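Local coordinates for MexT protein (Pseudomonas aeruginosa, PDB 6L33) that forms the regulatory domain of a LysR-type transcriptional activator of the MexEF-OprN efflux pump; the whole protein probably binds DNA, at residues 44-49 / 177-182; 63-68 / 72-77; 82-87 / 97-102; 116-121 / 126-131. All coordinates share one frame; numbering follows the deposited sequence.

Contact 1 of 4, residues 44-49 / 177-182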
loop_
_atom_site.group_PDB
_atom_site.type_symbol
_atom_site.label_atom_id
_atom_site.label_comp_id
_atom_site.label_asym_id
_atom_site.label_seq_id
_atom_site.Cartn_x
_atom_site.Cartn_y
_atom_site.Cartn_z
ATOM N N ALA B 44 3.159 -3.844 -6.777
ATOM C CA ALA B 44 3.054 -3.850 -8.229
ATOM C C ALA B 44 1.680 -3.363 -8.666
ATOM O O ALA B 44 0.673 -3.638 -8.007
ATOM C CB ALA B 44 3.310 -5.250 -8.802
ATOM N N ASN B 45 1.657 -2.633 -9.778
ATOM C CA ASN B 45 0.427 -2.233 -10.447
ATOM C C ASN B 45 0.708 -2.218 -11.945
ATOM O O ASN B 45 1.848 -2.399 -12.378
ATOM C CB ASN B 45 -0.081 -0.876 -9.941
ATOM C CG ASN B 45 0.925 0.245 -10.140
ATOM O OD1 ASN B 45 1.147 0.705 -11.261
ATOM N ND2 ASN B 45 1.529 0.701 -9.049
ATOM N N TYR B 46 -0.340 -2.005 -12.745
ATOM C CA TYR B 46 -0.148 -2.137 -14.187
ATOM C C TYR B 46 0.748 -1.050 -14.772
ATOM O O TYR B 46 1.221 -1.211 -15.902
ATOM C CB TYR B 46 -1.498 -2.169 -14.918
ATOM C CG TYR B 46 -2.303 -0.889 -14.882
ATOM C CD1 TYR B 46 -2.027 0.158 -15.756
ATOM C CD2 TYR B 46 -3.360 -0.740 -13.997
ATOM C CE1 TYR B 46 -2.767 1.324 -15.729
ATOM C CE2 TYR B 46 -4.109 0.422 -13.965
ATOM C CZ TYR B 46 -3.806 1.450 -14.832
ATOM O OH TYR B 46 -4.548 2.607 -14.801
ATOM N N LEU B 47 1.009 0.034 -14.040
ATOM C CA LEU B 47 1.955 1.042 -14.507
ATOM C C LEU B 47 3.393 0.703 -14.132
ATOM O O LEU B 47 4.300 0.863 -14.955
ATOM C CB LEU B 47 1.591 2.421 -13.948
ATOM C CG LEU B 47 0.349 3.114 -14.514
ATOM C CD1 LEU B 47 0.225 4.521 -13.948
ATOM C CD2 LEU B 47 0.386 3.143 -16.034
ATOM N N LEU B 48 3.620 0.243 -12.900
ATOM C CA LEU B 48 4.963 -0.098 -12.448
ATOM C C LEU B 48 5.441 -1.445 -12.969
ATOM O O LEU B 48 6.644 -1.726 -12.907
ATOM C CB LEU B 48 5.021 -0.117 -10.919
ATOM C CG LEU B 48 4.946 1.202 -10.151
ATOM C CD1 LEU B 48 5.147 0.945 -8.666
ATOM C CD2 LEU B 48 5.977 2.191 -10.671
HETATM N N MSE B 49 4.535 -2.276 -13.475
HETATM C CA MSE B 49 4.854 -3.661 -13.811
HETATM C C MSE B 49 5.990 -3.822 -14.840
HETATM O O MSE B 49 6.916 -4.597 -14.600
HETATM C CB MSE B 49 3.589 -4.381 -14.290
HETATM C CG MSE B 49 3.739 -5.876 -14.389
HETATM SE SE MSE B 49 4.217 -6.682 -12.682
HETATM C CE MSE B 49 4.696 -8.438 -13.370
ATOM N N ARG B 177 -13.402 -0.502 -18.799
ATOM C CA ARG B 177 -12.274 -1.423 -18.815
ATOM C C ARG B 177 -12.104 -2.107 -17.462
ATOM O O ARG B 177 -12.453 -1.556 -16.415
ATOM C CB ARG B 177 -10.990 -0.667 -19.164
ATOM C CG ARG B 177 -10.244 -1.167 -20.386
ATOM C CD ARG B 177 -8.990 -0.333 -20.616
ATOM N NE ARG B 177 -8.521 -0.397 -21.997
ATOM C CZ ARG B 177 -8.835 0.489 -22.936
ATOM N NH1 ARG B 177 -9.625 1.515 -22.646
ATOM N NH2 ARG B 177 -8.361 0.351 -24.166
ATOM N N ALA B 178 -11.524 -3.304 -17.493
ATOM C CA ALA B 178 -11.115 -4.009 -16.283
ATOM C C ALA B 178 -9.955 -4.911 -16.676
ATOM O O ALA B 178 -10.158 -5.912 -17.372
ATOM C CB ALA B 178 -12.265 -4.808 -15.676
ATOM N N PHE B 179 -8.747 -4.546 -16.253
ATOM C CA PHE B 179 -7.555 -5.280 -16.650
ATOM C C PHE B 179 -7.545 -6.675 -16.036
ATOM O O PHE B 179 -7.996 -6.888 -14.910
ATOM C CB PHE B 179 -6.290 -4.528 -16.230
ATOM C CG PHE B 179 -6.049 -3.262 -17.001
ATOM C CD1 PHE B 179 -6.249 -3.215 -18.371
ATOM C CD2 PHE B 179 -5.615 -2.116 -16.354
ATOM C CE1 PHE B 179 -6.024 -2.046 -19.079
ATOM C CE2 PHE B 179 -5.390 -0.949 -17.056
ATOM C CZ PHE B 179 -5.593 -0.913 -18.420
ATOM N N GLU B 180 -7.010 -7.624 -16.798
ATOM C CA GLU B 180 -6.813 -8.982 -16.315
ATOM C C GLU B 180 -5.837 -9.008 -15.142
ATOM O O GLU B 180 -4.925 -8.184 -15.047
ATOM C CB GLU B 180 -6.267 -9.855 -17.446
ATOM C CG GLU B 180 -5.046 -9.222 -18.120
ATOM C CD GLU B 180 -4.405 -10.105 -19.175
ATOM O OE1 GLU B 180 -3.208 -10.435 -19.028
ATOM O OE2 GLU B 180 -5.093 -10.459 -20.155
ATOM N N LEU B 181 -6.037 -9.965 -14.241
ATOM C CA LEU B 181 -4.974 -10.362 -13.328
ATOM C C LEU B 181 -4.054 -11.328 -14.064
ATOM O O LEU B 181 -4.520 -12.304 -14.659
ATOM C CB LEU B 181 -5.539 -11.021 -12.068
ATOM C CG LEU B 181 -5.882 -10.149 -10.856
ATOM C CD1 LEU B 181 -6.328 -11.020 -9.689
ATOM C CD2 LEU B 181 -4.708 -9.264 -10.452
ATOM N N SER B 182 -2.754 -11.045 -14.045
ATOM C CA SER B 182 -1.786 -11.833 -14.791
ATOM C C SER B 182 -0.646 -12.271 -13.886
ATOM O O SER B 182 -0.349 -11.627 -12.876
ATOM C CB SER B 182 -1.196 -11.045 -15.971
ATOM O OG SER B 182 -2.114 -10.935 -17.042
#
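Tyr46 holds CG between its backbone N and carbonyl carbon (chi1 67°), while Phe179 sets its CG opposite the carbonyl carbon (chi1 -70°), and these two turns bring the rings into a T-shaped (edge-to-face) pair. Phe179 supplies the edge: CE2 stands over the centre of the Tyr46 ring, 3.6 Å from Tyr46 CZ, and Phe179 CD2 comes within 3.5 Å of Tyr46 CD2. The two ring centroids are 4.6 Å apart, the planes at 67°. Behind Tyr46 an Asx turn shapes the loop after strand 38-43, with Asn45 OD1 taking both Leu47 N at 2.9 Å and Leu48 N at 3.0 Å. Phe179 lies just before strand 181-186, where the chain returns from the second sheet of this LysR substrate-binding domain to the first, so the pair ties that connection to the loop. Phe116 and Phe109 extend the aromatic cluster. With no hydrogen bond across, the contact rests on apolar packing and probably weak CH-pi attraction between the edge of Phe179 and the face of Tyr46.

Contact 2 of 4, residues 63-68 / 72-77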
loop_
_atom_site.group_PDB
_atom_site.type_symbol
_atom_site.label_atom_id
_atom_site.label_comp_id
_atom_site.label_asym_id
_atom_site.label_seq_id
_atom_site.Cartn_x
_atom_site.Cartn_y
_atom_site.Cartn_z
ATOM N N SER B 63 -0.271 -9.362 -10.792
ATOM C CA SER B 63 -0.787 -8.005 -10.781
ATOM C C SER B 63 -1.814 -7.867 -11.892
ATOM O O SER B 63 -1.888 -8.700 -12.799
ATOM C CB SER B 63 0.345 -6.987 -10.975
ATOM O OG SER B 63 -0.110 -5.658 -10.795
ATOM N N TYR B 64 -2.614 -6.809 -11.803
ATOM C CA TYR B 64 -3.294 -6.327 -12.993
ATOM C C TYR B 64 -2.244 -5.838 -13.979
ATOM O O TYR B 64 -1.283 -5.164 -13.601
ATOM C CB TYR B 64 -4.272 -5.206 -12.644
ATOM C CG TYR B 64 -5.289 -5.611 -11.606
ATOM C CD1 TYR B 64 -6.389 -6.388 -11.950
ATOM C CD2 TYR B 64 -5.139 -5.233 -10.280
ATOM C CE1 TYR B 64 -7.318 -6.767 -11.001
ATOM C CE2 TYR B 64 -6.060 -5.606 -9.325
ATOM C CZ TYR B 64 -7.149 -6.371 -9.691
ATOM O OH TYR B 64 -8.068 -6.744 -8.738
ATOM N N THR B 65 -2.402 -6.212 -15.242
ATOM C CA THR B 65 -1.412 -5.884 -16.256
ATOM C C THR B 65 -2.098 -5.315 -17.484
ATOM O O THR B 65 -3.193 -5.748 -17.856
ATOM C CB THR B 65 -0.581 -7.111 -16.654
ATOM O OG1 THR B 65 -1.451 -8.129 -17.163
ATOM C CG2 THR B 65 0.191 -7.654 -15.457
ATOM N N ASP B 66 -1.443 -4.335 -18.111
ATOM C CA ASP B 66 -1.909 -3.789 -19.372
ATOM C C ASP B 66 -0.907 -4.213 -20.429
ATOM O O ASP B 66 -1.082 -5.276 -21.057
ATOM C CB ASP B 66 -2.099 -2.270 -19.255
ATOM C CG ASP B 66 -2.679 -1.654 -20.514
ATOM O OD1 ASP B 66 -3.050 -2.408 -21.436
ATOM O OD2 ASP B 66 -2.764 -0.410 -20.579
ATOM N N GLU B 67 0.161 -3.454 -20.664
ATOM C CA GLU B 67 1.216 -3.852 -21.582
ATOM C C GLU B 67 2.459 -4.269 -20.805
ATOM O O GLU B 67 2.720 -3.775 -19.704
ATOM C CB GLU B 67 1.569 -2.719 -22.549
ATOM C CG GLU B 67 0.367 -1.999 -23.130
ATOM C CD GLU B 67 -0.226 -2.722 -24.324
ATOM O OE1 GLU B 67 -1.266 -2.261 -24.840
ATOM O OE2 GLU B 67 0.346 -3.751 -24.744
ATOM N N LEU B 68 3.222 -5.180 -21.393
ATOM C CA LEU B 68 4.440 -5.720 -20.816
ATOM C C LEU B 68 5.567 -5.615 -21.830
ATOM O O LEU B 68 5.319 -5.542 -23.039
ATOM C CB LEU B 68 4.247 -7.185 -20.397
ATOM C CG LEU B 68 3.211 -7.435 -19.299
ATOM C CD1 LEU B 68 2.906 -8.913 -19.184
ATOM C CD2 LEU B 68 3.692 -6.882 -17.967
ATOM N N ALA B 72 9.176 -10.465 -22.118
ATOM C CA ALA B 72 8.425 -10.873 -20.939
ATOM C C ALA B 72 7.356 -11.880 -21.327
ATOM O O ALA B 72 6.639 -11.682 -22.311
ATOM C CB ALA B 72 7.781 -9.665 -20.245
ATOM N N LYS B 73 7.261 -12.959 -20.556
ATOM C CA LYS B 73 6.200 -13.943 -20.697
ATOM C C LYS B 73 5.098 -13.647 -19.687
ATOM O O LYS B 73 5.348 -13.077 -18.623
ATOM C CB LYS B 73 6.733 -15.364 -20.492
ATOM C CG LYS B 73 7.527 -15.919 -21.670
ATOM C CD LYS B 73 6.643 -16.737 -22.602
ATOM C CE LYS B 73 7.322 -18.034 -23.026
ATOM N NZ LYS B 73 8.423 -17.809 -24.003
ATOM N N ARG B 74 3.873 -14.033 -20.029
ATOM C CA ARG B 74 2.742 -13.735 -19.164
ATOM C C ARG B 74 1.731 -14.868 -19.229
ATOM O O ARG B 74 1.670 -15.625 -20.202
ATOM C CB ARG B 74 2.081 -12.399 -19.535
ATOM C CG ARG B 74 0.837 -12.521 -20.398
ATOM C CD ARG B 74 0.558 -11.227 -21.148
ATOM N NE ARG B 74 -0.184 -10.262 -20.340
ATOM C CZ ARG B 74 -0.432 -9.010 -20.714
ATOM N NH1 ARG B 74 0.004 -8.567 -21.886
ATOM N NH2 ARG B 74 -1.117 -8.200 -19.918
ATOM N N LYS B 75 0.934 -14.969 -18.168
ATOM C CA LYS B 75 -0.078 -16.006 -18.026
ATOM C C LYS B 75 -1.277 -15.396 -17.320
ATOM O O LYS B 75 -1.145 -14.890 -16.200
ATOM C CB LYS B 75 0.471 -17.203 -17.239
ATOM C CG LYS B 75 -0.579 -18.086 -16.587
ATOM C CD LYS B 75 0.063 -19.319 -15.964
ATOM C CE LYS B 75 -0.973 -20.246 -15.347
ATOM N NZ LYS B 75 -1.277 -19.887 -13.933
ATOM N N THR B 76 -2.434 -15.418 -17.976
ATOM C CA THR B 76 -3.651 -14.935 -17.342
ATOM C C THR B 76 -4.005 -15.832 -16.164
ATOM O O THR B 76 -4.059 -17.058 -16.298
ATOM C CB THR B 76 -4.808 -14.897 -18.342
ATOM O OG1 THR B 76 -4.535 -13.930 -19.362
ATOM C CG2 THR B 76 -6.111 -14.528 -17.641
ATOM N N VAL B 77 -4.229 -15.224 -15.003
ATOM C CA VAL B 77 -4.668 -15.967 -13.832
ATOM C C VAL B 77 -6.125 -15.695 -13.478
ATOM O O VAL B 77 -6.751 -16.547 -12.828
ATOM C CB VAL B 77 -3.756 -15.696 -12.615
ATOM C CG1 VAL B 77 -2.293 -15.714 -13.035
ATOM C CG2 VAL B 77 -4.105 -14.375 -11.953
#
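Arg74 NH2 is a donor to two oxygens of the loop facing it. It reaches Thr65 OG1 at 2.8 Å, with a bent N-H...O angle of 143°, and the carbonyl oxygen of Asp66 at 3.1 Å, with a straighter 162°. The Asp66 oxygen lies close to the guanidinium plane, but from its own side the nitrogen stands well above the carbonyl plane; the Thr65 hydroxyl is tilted a little out of the guanidinium plane. Arg74 gets its head group to the loop by bending at chi3 (-84°). The loop leaves strand 60-62 and crosses over to strand 72-78, an edge strand of a mixed five-stranded sheet in this LysR substrate-binding domain, and strand 181-186 runs between the two. Leu68 supplies the apolar half of the contact. Its CD1 lies over one face of the guanidinium, offset toward the rim and 3.6 Å from Arg74 NE, and it also rests against the aliphatic root of the same side chain, at 3.6 Å from Arg74 CB. Nearer the turn, Leu68 CB packs on Ala72 CB at 4.3 Å, and Met49 of helix 49-55 touches both Leu68 and Thr65.

Contact 3 of 4, residues 82-87 / 97-102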
loop_
_atom_site.group_PDB
_atom_site.type_symbol
_atom_site.label_atom_id
_atom_site.label_comp_id
_atom_site.label_asym_id
_atom_site.label_seq_id
_atom_site.Cartn_x
_atom_site.Cartn_y
_atom_site.Cartn_z
ATOM N N PRO B 82 -15.638 -4.871 -14.055
ATOM C CA PRO B 82 -15.704 -3.721 -13.150
ATOM C C PRO B 82 -16.854 -3.829 -12.161
ATOM O O PRO B 82 -17.891 -4.439 -12.431
ATOM C CB PRO B 82 -15.903 -2.536 -14.101
ATOM C CG PRO B 82 -16.574 -3.124 -15.293
ATOM C CD PRO B 82 -16.024 -4.517 -15.434
ATOM N N LYS B 83 -16.646 -3.222 -10.994
ATOM C CA LYS B 83 -17.649 -3.182 -9.943
ATOM C C LYS B 83 -17.695 -1.785 -9.344
ATOM O O LYS B 83 -16.660 -1.124 -9.213
ATOM C CB LYS B 83 -17.354 -4.206 -8.836
ATOM C CG LYS B 83 -17.562 -5.655 -9.242
ATOM C CD LYS B 83 -19.031 -5.952 -9.501
ATOM C CE LYS B 83 -19.242 -7.419 -9.843
ATOM N NZ LYS B 83 -20.664 -7.707 -10.173
ATOM N N ILE B 84 -18.898 -1.340 -8.996
ATOM C CA ILE B 84 -19.096 -0.104 -8.248
ATOM C C ILE B 84 -19.110 -0.443 -6.769
ATOM O O ILE B 84 -19.711 -1.438 -6.352
ATOM C CB ILE B 84 -20.405 0.597 -8.658
ATOM C CG1 ILE B 84 -20.396 0.943 -10.144
ATOM C CG2 ILE B 84 -20.627 1.851 -7.821
ATOM C CD1 ILE B 84 -19.098 1.520 -10.621
ATOM N N LEU B 85 -18.443 0.384 -5.970
ATOM C CA LEU B 85 -18.453 0.264 -4.521
ATOM C C LEU B 85 -19.087 1.518 -3.940
ATOM O O LEU B 85 -18.727 2.634 -4.328
ATOM C CB LEU B 85 -17.037 0.085 -3.971
ATOM C CG LEU B 85 -16.546 -1.337 -3.691
ATOM C CD1 LEU B 85 -16.905 -2.286 -4.818
ATOM C CD2 LEU B 85 -15.046 -1.316 -3.477
ATOM N N ARG B 86 -20.034 1.341 -3.024
ATOM C CA ARG B 86 -20.642 2.480 -2.359
ATOM C C ARG B 86 -20.885 2.144 -0.897
ATOM O O ARG B 86 -20.881 0.978 -0.493
ATOM C CB ARG B 86 -21.946 2.917 -3.043
ATOM C CG ARG B 86 -23.009 1.842 -3.181
ATOM C CD ARG B 86 -24.379 2.497 -3.180
ATOM N NE ARG B 86 -25.292 1.942 -4.165
ATOM C CZ ARG B 86 -26.515 2.410 -4.387
ATOM N NH1 ARG B 86 -26.969 3.451 -3.699
ATOM N NH2 ARG B 86 -27.280 1.841 -5.304
ATOM N N ALA B 87 -21.088 3.196 -0.103
ATOM C CA ALA B 87 -21.264 3.063 1.332
ATOM C C ALA B 87 -22.533 3.721 1.851
ATOM O O ALA B 87 -22.797 3.646 3.055
ATOM C CB ALA B 87 -20.054 3.650 2.075
ATOM N N ASP B 97 -27.250 8.335 -14.393
ATOM C CA ASP B 97 -27.395 9.701 -13.894
ATOM C C ASP B 97 -26.901 9.817 -12.457
ATOM O O ASP B 97 -26.168 10.752 -12.116
ATOM C CB ASP B 97 -28.856 10.150 -13.991
ATOM C CG ASP B 97 -29.240 10.598 -15.386
ATOM O OD1 ASP B 97 -28.340 10.980 -16.163
ATOM O OD2 ASP B 97 -30.449 10.575 -15.701
ATOM N N ASP B 98 -27.314 8.883 -11.591
ATOM C CA ASP B 98 -26.807 8.867 -10.221
ATOM C C ASP B 98 -25.288 8.791 -10.203
ATOM O O ASP B 98 -24.627 9.501 -9.435
ATOM C CB ASP B 98 -27.381 7.680 -9.443
ATOM C CG ASP B 98 -28.893 7.700 -9.354
ATOM O OD1 ASP B 98 -29.496 8.784 -9.504
ATOM O OD2 ASP B 98 -29.478 6.621 -9.117
ATOM N N TYR B 99 -24.721 7.924 -11.042
ATOM C CA TYR B 99 -23.278 7.717 -11.058
ATOM C C TYR B 99 -22.544 9.004 -11.408
ATOM O O TYR B 99 -21.581 9.390 -10.734
ATOM C CB TYR B 99 -22.940 6.609 -12.056
ATOM C CG TYR B 99 -21.489 6.204 -12.081
ATOM C CD1 TYR B 99 -21.016 5.203 -11.243
ATOM C CD2 TYR B 99 -20.593 6.813 -12.949
ATOM C CE1 TYR B 99 -19.689 4.824 -11.267
ATOM C CE2 TYR B 99 -19.264 6.443 -12.977
ATOM C CZ TYR B 99 -18.817 5.448 -12.134
ATOM O OH TYR B 99 -17.494 5.073 -12.166
ATOM N N CYS B 100 -23.000 9.692 -12.456
ATOM C CA CYS B 100 -22.330 10.898 -12.921
ATOM C C CYS B 100 -22.494 12.067 -11.958
ATOM O O CYS B 100 -21.702 13.014 -12.015
ATOM C CB CYS B 100 -22.869 11.281 -14.299
ATOM S SG CYS B 100 -22.163 10.301 -15.643
ATOM N N ALA B 101 -23.501 12.028 -11.083
ATOM C CA ALA B 101 -23.758 13.130 -10.166
ATOM C C ALA B 101 -23.051 12.977 -8.827
ATOM O O ALA B 101 -22.852 13.977 -8.129
ATOM C CB ALA B 101 -25.264 13.276 -9.922
ATOM N N ARG B 102 -22.673 11.776 -8.454
ATOM C CA ARG B 102 -22.053 11.600 -7.152
ATOM C C ARG B 102 -20.544 11.790 -7.250
ATOM O O ARG B 102 -19.974 11.748 -8.343
ATOM C CB ARG B 102 -22.406 10.222 -6.600
ATOM C CG ARG B 102 -23.834 10.190 -6.069
ATOM C CD ARG B 102 -24.284 8.815 -5.638
ATOM N NE ARG B 102 -23.501 8.306 -4.520
ATOM C CZ ARG B 102 -23.932 7.374 -3.677
ATOM N NH1 ARG B 102 -23.151 6.964 -2.689
ATOM N NH2 ARG B 102 -25.146 6.858 -3.820
#
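Ile84 and Tyr99 meet where helix 96-101 packs against strand 82-86, an antiparallel member of the second mixed sheet of this periplasmic-binding-protein-like domain. The tip methyl does the touching: Ile84 CD1 lies 3.4 Å from Tyr99 CE1, a tight apolar approach. Tyr99 sends its ring out to the strand by setting CG opposite its backbone N (chi1 -175°). Two residues along the strand and just past the helix end, the guanidinium groups of Arg86 and Arg102 stand nearly perpendicular, their planes 84° apart, with Arg86 NH1 3.9 Å from Arg102 NH2. Asp88 probably offsets the repulsion of these like charges, OD1 bridging to Arg102 NH1 and OD2 to Arg86 NH1. Further out, Glu170 takes Arg86 NH2 in a salt bridge, so the charge on the buried Arg86 is probably well compensated. His104 and Phe174 meet the Tyr99 ring edge-to-face, Ile150 of the neighbouring strand touches Tyr99 and both arginines, and the Tyr99 hydroxyl oxygen is hydrogen-bonded to Thr152 OG1.

Contact 4 of 4, residues 116-121 / 126-131. With SO4 (sulfate ion), chain G.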
loop_
_atom_site.group_PDB
_atom_site.type_symbol
_atom_site.label_atom_id
_atom_site.label_comp_id
_atom_site.label_asym_id
_atom_site.label_seq_id
_atom_site.Cartn_x
_atom_site.Cartn_y
_atom_site.Cartn_z
ATOM N N PHE B 116 -9.804 5.579 -16.858
ATOM C CA PHE B 116 -10.451 5.011 -18.034
ATOM C C PHE B 116 -11.958 5.221 -18.005
ATOM O O PHE B 116 -12.575 5.395 -19.062
ATOM C CB PHE B 116 -10.118 3.527 -18.139
ATOM C CG PHE B 116 -8.697 3.255 -18.544
ATOM C CD1 PHE B 116 -8.267 3.526 -19.833
ATOM C CD2 PHE B 116 -7.789 2.736 -17.635
ATOM C CE1 PHE B 116 -6.960 3.280 -20.210
ATOM C CE2 PHE B 116 -6.480 2.489 -18.006
ATOM C CZ PHE B 116 -6.065 2.761 -19.294
ATOM N N VAL B 117 -12.563 5.209 -16.816
ATOM C CA VAL B 117 -13.988 5.514 -16.700
ATOM C C VAL B 117 -14.279 6.894 -17.277
ATOM O O VAL B 117 -15.232 7.082 -18.041
ATOM C CB VAL B 117 -14.440 5.405 -15.232
ATOM C CG1 VAL B 117 -15.757 6.138 -15.020
ATOM C CG2 VAL B 117 -14.559 3.941 -14.821
ATOM N N ASP B 118 -13.449 7.879 -16.922
ATOM C CA ASP B 118 -13.603 9.220 -17.475
ATOM C C ASP B 118 -13.409 9.218 -18.984
ATOM O O ASP B 118 -14.108 9.935 -19.711
ATOM C CB ASP B 118 -12.611 10.167 -16.806
ATOM C CG ASP B 118 -12.724 10.152 -15.296
ATOM O OD1 ASP B 118 -13.672 10.768 -14.772
ATOM O OD2 ASP B 118 -11.874 9.517 -14.637
ATOM N N GLU B 119 -12.459 8.417 -19.473
ATOM C CA GLU B 119 -12.253 8.295 -20.911
ATOM C C GLU B 119 -13.493 7.731 -21.593
ATOM O O GLU B 119 -13.899 8.212 -22.657
ATOM C CB GLU B 119 -11.029 7.415 -21.178
ATOM C CG GLU B 119 -10.673 7.221 -22.642
ATOM C CD GLU B 119 -9.440 6.350 -22.823
ATOM O OE1 GLU B 119 -8.460 6.541 -22.071
ATOM O OE2 GLU B 119 -9.452 5.471 -23.711
ATOM N N GLU B 120 -14.125 6.728 -20.979
ATOM C CA GLU B 120 -15.312 6.124 -21.576
ATOM C C GLU B 120 -16.516 7.056 -21.502
ATOM O O GLU B 120 -17.282 7.164 -22.468
ATOM C CB GLU B 120 -15.618 4.792 -20.891
ATOM C CG GLU B 120 -16.797 4.034 -21.488
ATOM C CD GLU B 120 -16.551 3.558 -22.913
ATOM O OE1 GLU B 120 -17.530 3.155 -23.578
ATOM O OE2 GLU B 120 -15.386 3.575 -23.368
ATOM N N LEU B 121 -16.704 7.735 -20.366
ATOM C CA LEU B 121 -17.827 8.660 -20.233
ATOM C C LEU B 121 -17.713 9.816 -21.217
ATOM O O LEU B 121 -18.725 10.293 -21.745
ATOM C CB LEU B 121 -17.911 9.189 -18.801
ATOM C CG LEU B 121 -18.390 8.215 -17.724
ATOM C CD1 LEU B 121 -18.384 8.885 -16.356
ATOM C CD2 LEU B 121 -19.774 7.676 -18.062
ATOM N N ARG B 126 -20.487 12.621 -21.359
ATOM C CA ARG B 126 -20.750 12.634 -19.929
ATOM C C ARG B 126 -19.447 12.781 -19.155
ATOM O O ARG B 126 -18.355 12.528 -19.672
ATOM C CB ARG B 126 -21.475 11.356 -19.488
ATOM C CG ARG B 126 -22.782 11.086 -20.219
ATOM C CD ARG B 126 -23.827 12.146 -19.904
ATOM N NE ARG B 126 -24.398 11.985 -18.570
ATOM C CZ ARG B 126 -25.459 11.229 -18.297
ATOM N NH1 ARG B 126 -26.068 10.558 -19.264
ATOM N NH2 ARG B 126 -25.910 11.145 -17.054
ATOM N N LYS B 127 -19.572 13.185 -17.893
ATOM C CA LYS B 127 -18.408 13.362 -17.040
ATOM C C LYS B 127 -18.801 13.129 -15.589
ATOM O O LYS B 127 -19.980 12.997 -15.249
ATOM C CB LYS B 127 -17.786 14.753 -17.223
ATOM C CG LYS B 127 -18.768 15.903 -17.073
ATOM C CD LYS B 127 -18.116 17.229 -17.443
ATOM C CE LYS B 127 -19.082 18.392 -17.275
ATOM N NZ LYS B 127 -19.484 18.586 -15.854
ATOM N N ARG B 128 -17.784 13.079 -14.734
ATOM C CA ARG B 128 -17.955 12.862 -13.307
ATOM C C ARG B 128 -16.909 13.684 -12.569
ATOM O O ARG B 128 -15.921 14.135 -13.155
ATOM C CB ARG B 128 -17.819 11.376 -12.946
ATOM C CG ARG B 128 -16.416 10.838 -13.188
ATOM C CD ARG B 128 -16.246 9.396 -12.741
ATOM N NE ARG B 128 -14.854 8.968 -12.868
ATOM C CZ ARG B 128 -14.351 7.869 -12.317
ATOM N NH1 ARG B 128 -15.124 7.069 -11.595
ATOM N NH2 ARG B 128 -13.071 7.568 -12.488
ATOM N N LYS B 129 -17.131 13.877 -11.272
ATOM C CA LYS B 129 -16.210 14.628 -10.428
ATOM C C LYS B 129 -15.481 13.662 -9.505
ATOM O O LYS B 129 -16.110 12.983 -8.686
ATOM C CB LYS B 129 -16.945 15.702 -9.623
ATOM C CG LYS B 129 -16.025 16.603 -8.801
ATOM C CD LYS B 129 -14.862 17.134 -9.634
ATOM C CE LYS B 129 -14.731 18.645 -9.525
ATOM N NZ LYS B 129 -13.313 19.064 -9.340
ATOM N N VAL B 130 -14.164 13.597 -9.645
ATOM C CA VAL B 130 -13.322 12.822 -8.743
ATOM C C VAL B 130 -12.853 13.742 -7.627
ATOM O O VAL B 130 -12.321 14.827 -7.889
ATOM C CB VAL B 130 -12.130 12.206 -9.494
ATOM C CG1 VAL B 130 -11.193 11.491 -8.520
ATOM C CG2 VAL B 130 -12.620 11.257 -10.577
ATOM N N VAL B 131 -13.070 13.326 -6.380
ATOM C CA VAL B 131 -12.660 14.109 -5.217
ATOM C C VAL B 131 -11.484 13.495 -4.485
ATOM O O VAL B 131 -10.912 14.154 -3.601
ATOM C CB VAL B 131 -13.829 14.318 -4.232
ATOM C CG1 VAL B 131 -14.967 15.074 -4.899
ATOM C CG2 VAL B 131 -14.303 12.975 -3.684
HETATM S S SO4 G . -10.255 3.559 -13.775
HETATM O O1 SO4 G . -9.010 3.908 -14.454
HETATM O O2 SO4 G . -11.225 4.636 -13.951
HETATM O O3 SO4 G . -10.784 2.321 -14.338
HETATM O O4 SO4 G . -9.994 3.371 -12.351
HETATM O O HOH W 1 -15.270 12.736 -16.219
HETATM O O HOH W 2 -15.452 12.284 -18.932
#
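The guanidinium of Arg128 carries Val117 CG1 over the centre of one face, 3.5 Å from Arg128 CZ, and Asp118 at its edge. The grip on Asp118 is side-on and two-pronged: Arg128 NE donates to OD1 at 2.9 Å and Arg128 NH2 to OD2 at 3.1 Å, both carboxylate oxygens staying near the guanidinium plane. The aspartate does not lie flat against its partner; the two planes are turned by 53°, and both nitrogens come from above the carboxylate. Gly115 N also donates to Asp118 OD2. These segments belong to a beta-alpha-beta unit, helix 116-123 leading through a short turn into strand 129-134. In the turn Arg126 N bonds back to Leu121 O at 2.9 Å. One water links Asp118 OD1 to Arg128 N, a second the carbonyl oxygens of Asp118 and Arg126. A sulfate ion, probably from the crystallisation liquor, sits at the helix start, its O1 held by Phe116 N at 3.0 Å and its O2 by Val117 N at 3.2 Å. The helix dipole and the nearby Arg128 charge would probably make this spot receptive to an anion, while Asp118, bonded at both oxygens, is likely to stay ionised.

From the N terminus, contact 1 opens first, in the loop after strand 38-43, and closes last, at 177-182; the other three nest inside its loop. Contact 2 closes early, spanning only the link into edge strand 72-78. Strand 181-186 pairs with that strand, so contacts 1 and 2 share the first sheet. The chain then crosses into the second sheet, where contact 3 joins strand 82-86 to helix 96-101 and contact 4 follows in series within the beta-alpha-beta unit of strand 103-107, helix 116-123 and strand 129-134. Contacts 3 and 4 meet through the Asp97-Arg126 salt bridge. None cross. Phe116 of contact 4 packs against Tyr46 and Phe179, thereby joining the two lobes.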